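Local coordinates for protein lectin (PDB 5T1X) that probably binds mannose-type glycans, as a plant lectin related to the snowdrop lectin GNA, at residues B[20-28]-B[90-98]. Residues are numbered along the deposited sequence; the frame is centred on the assembly and turned at random. Where two conformers were deposited one is given.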
# COMPACT_ATOMS: atom_id res chain seq x y z
N ARG B 20 -5.85 -1.40 14.84
CA ARG B 20 -5.04 -0.35 14.23
C ARG B 20 -4.02 -0.81 13.21
O ARG B 20 -3.63 -1.98 13.19
CB ARG B 20 -4.26 0.38 15.35
CG ARG B 20 -3.19 -0.49 16.05
CD ARG B 20 -2.77 0.07 17.39
NE ARG B 20 -3.88 -0.02 18.33
CZ ARG B 20 -4.08 0.82 19.34
NH1 ARG B 20 -3.24 1.81 19.57
NH2 ARG B 20 -5.13 0.66 20.13
N LEU B 21 -3.54 0.16 12.42
CA LEU B 21 -2.36 0.02 11.57
C LEU B 21 -1.21 0.64 12.32
O LEU B 21 -1.40 1.62 13.05
CB LEU B 21 -2.53 0.69 10.19
CG LEU B 21 -3.75 0.31 9.35
CD1 LEU B 21 -3.65 0.92 7.98
CD2 LEU B 21 -3.92 -1.21 9.24
N THR B 22 -0.01 0.06 12.17
CA THR B 22 1.20 0.58 12.82
C THR B 22 2.34 0.58 11.82
O THR B 22 2.44 -0.33 10.99
CB THR B 22 1.58 -0.24 14.08
OG1 THR B 22 1.79 -1.61 13.71
CG2 THR B 22 0.52 -0.17 15.18
N ALA B 23 3.18 1.61 11.88
CA ALA B 23 4.39 1.74 11.04
C ALA B 23 5.36 2.63 11.77
O ALA B 23 5.03 3.79 12.03
CB ALA B 23 4.06 2.31 9.67
N LYS B 24 6.54 2.10 12.15
CA LYS B 24 7.53 2.85 12.93
C LYS B 24 6.83 3.34 14.21
O LYS B 24 6.22 2.51 14.89
CB LYS B 24 8.18 3.98 12.09
CG LYS B 24 9.09 3.44 10.97
CD LYS B 24 9.36 4.44 9.85
CE LYS B 24 10.15 5.66 10.28
NZ LYS B 24 10.20 6.69 9.22
N ASN B 25 6.83 4.65 14.48
CA ASN B 25 6.16 5.25 15.64
C ASN B 25 4.73 5.74 15.30
O ASN B 25 4.04 6.26 16.18
CB ASN B 25 7.00 6.41 16.22
CG ASN B 25 7.64 7.38 15.25
OD1 ASN B 25 7.51 7.31 14.02
ND2 ASN B 25 8.41 8.32 15.80
N HIS B 26 4.28 5.57 14.04
CA HIS B 26 2.94 6.00 13.61
C HIS B 26 1.88 4.92 13.86
O HIS B 26 2.17 3.73 13.73
CB HIS B 26 2.91 6.35 12.10
CG HIS B 26 4.08 7.16 11.63
ND1 HIS B 26 4.33 8.42 12.12
CD2 HIS B 26 5.03 6.85 10.71
CE1 HIS B 26 5.43 8.84 11.51
NE2 HIS B 26 5.88 7.94 10.64
N GLN B 27 0.64 5.35 14.16
CA GLN B 27 -0.50 4.45 14.33
C GLN B 27 -1.75 5.07 13.71
O GLN B 27 -1.90 6.28 13.77
CB GLN B 27 -0.81 4.16 15.82
CG GLN B 27 0.34 3.60 16.64
CD GLN B 27 -0.08 3.49 18.08
OE1 GLN B 27 -0.81 2.57 18.46
NE2 GLN B 27 0.32 4.45 18.90
N LEU B 28 -2.63 4.24 13.14
CA LEU B 28 -3.93 4.68 12.63
C LEU B 28 -4.93 3.80 13.34
O LEU B 28 -5.00 2.61 13.05
CB LEU B 28 -4.05 4.62 11.09
CG LEU B 28 -5.42 5.07 10.52
CD1 LEU B 28 -5.65 6.59 10.73
CD2 LEU B 28 -5.55 4.73 9.05
N LEU B 90 -5.02 0.73 1.66
CA LEU B 90 -4.71 1.88 2.51
C LEU B 90 -3.38 1.56 3.14
O LEU B 90 -3.26 0.51 3.78
CB LEU B 90 -5.82 2.09 3.57
CG LEU B 90 -5.50 3.07 4.71
CD1 LEU B 90 -5.50 4.51 4.24
CD2 LEU B 90 -6.52 2.92 5.84
N ILE B 91 -2.37 2.43 2.94
CA ILE B 91 -1.06 2.21 3.52
C ILE B 91 -0.77 3.27 4.56
O ILE B 91 -0.80 4.46 4.24
CB ILE B 91 0.08 2.17 2.45
CG1 ILE B 91 -0.24 1.20 1.28
CG2 ILE B 91 1.44 1.84 3.11
CD1 ILE B 91 0.79 1.23 0.14
N LEU B 92 -0.41 2.85 5.78
CA LEU B 92 0.13 3.77 6.77
C LEU B 92 1.61 3.76 6.47
O LEU B 92 2.30 2.79 6.81
CB LEU B 92 -0.21 3.37 8.23
CG LEU B 92 0.40 4.29 9.31
CD1 LEU B 92 -0.16 5.72 9.22
CD2 LEU B 92 0.21 3.70 10.70
N ARG B 93 2.06 4.75 5.71
CA ARG B 93 3.43 4.81 5.22
C ARG B 93 4.45 5.07 6.31
O ARG B 93 4.13 5.63 7.36
CB ARG B 93 3.54 5.90 4.14
CG ARG B 93 2.67 5.50 2.96
CD ARG B 93 2.65 6.42 1.77
NE ARG B 93 3.28 7.64 1.86
CZ ARG B 93 3.36 8.63 0.92
NH1 ARG B 93 2.77 8.49 -0.26
NH2 ARG B 93 4.02 9.74 1.18
N ASP B 94 5.71 4.71 6.02
CA ASP B 94 6.81 4.96 6.94
C ASP B 94 6.97 6.45 7.25
O ASP B 94 7.46 6.79 8.32
CB ASP B 94 8.12 4.43 6.34
CG ASP B 94 8.24 2.92 6.23
OD1 ASP B 94 7.35 2.21 6.74
OD2 ASP B 94 9.22 2.46 5.63
N ASP B 95 6.55 7.33 6.30
CA ASP B 95 6.68 8.78 6.48
C ASP B 95 5.46 9.41 7.21
O ASP B 95 5.40 10.62 7.33
CB ASP B 95 6.96 9.49 5.13
CG ASP B 95 5.91 9.33 4.05
OD1 ASP B 95 4.85 8.75 4.33
OD2 ASP B 95 6.12 9.86 2.94
N GLY B 96 4.54 8.59 7.72
CA GLY B 96 3.41 9.07 8.51
C GLY B 96 2.12 9.35 7.78
O GLY B 96 1.06 9.43 8.41
N PHE B 97 2.19 9.54 6.46
CA PHE B 97 0.98 9.74 5.65
C PHE B 97 0.19 8.44 5.56
O PHE B 97 0.79 7.37 5.53
CB PHE B 97 1.36 10.17 4.22
CG PHE B 97 1.96 11.54 4.08
CD1 PHE B 97 1.15 12.66 3.94
CD2 PHE B 97 3.34 11.72 4.08
CE1 PHE B 97 1.71 13.93 3.80
CE2 PHE B 97 3.89 13.00 3.94
CZ PHE B 97 3.08 14.09 3.80
N ALA B 98 -1.15 8.53 5.54
CA ALA B 98 -1.99 7.35 5.31
C ALA B 98 -2.62 7.58 3.95
O ALA B 98 -3.27 8.61 3.75
CB ALA B 98 -3.03 7.19 6.41
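Leu92 drives its side chain into the hairpin 20-28 and forms the tight part of the contact. Its CG stands anti to the backbone N (chi1 178°), which turns the CD2 methyl to the hairpin backbone. Leu92 CD2 lies 3.5 Å from Leu21 O and 3.6 Å from His26 O. Ala23 CB packs against Leu92 O at 3.4 Å. Deeper in, the methyl Leu90 CD2 meets Leu28 CD2 at 3.8 Å, the two side chains crossing at about a right angle. Leu36 and Leu38 pack on Leu28 from the neighbouring strand 36-39. The hairpin and strand 90-92 belong to two of the antiparallel sheets that enclose the core in the beta-prism II fold of GNA-related lectins; these leucines join their inner sides. Toward the turns the contact is mixed. Gly96 CA lies 3.4 Å from the His26 ring centroid, over one face, a CH-pi contact. Asp94 O sits at the ring edge and accepts a weak hydrogen bond from His26 NE2 (3.0 Å, 132°). The same oxygen also accepts a hydrogen bond from Lys24 NZ at 2.9 Å, from above the carbonyl plane. Lys24 lies on the exposed side; a bend at chi3 (66°) brings NZ to this oxygen.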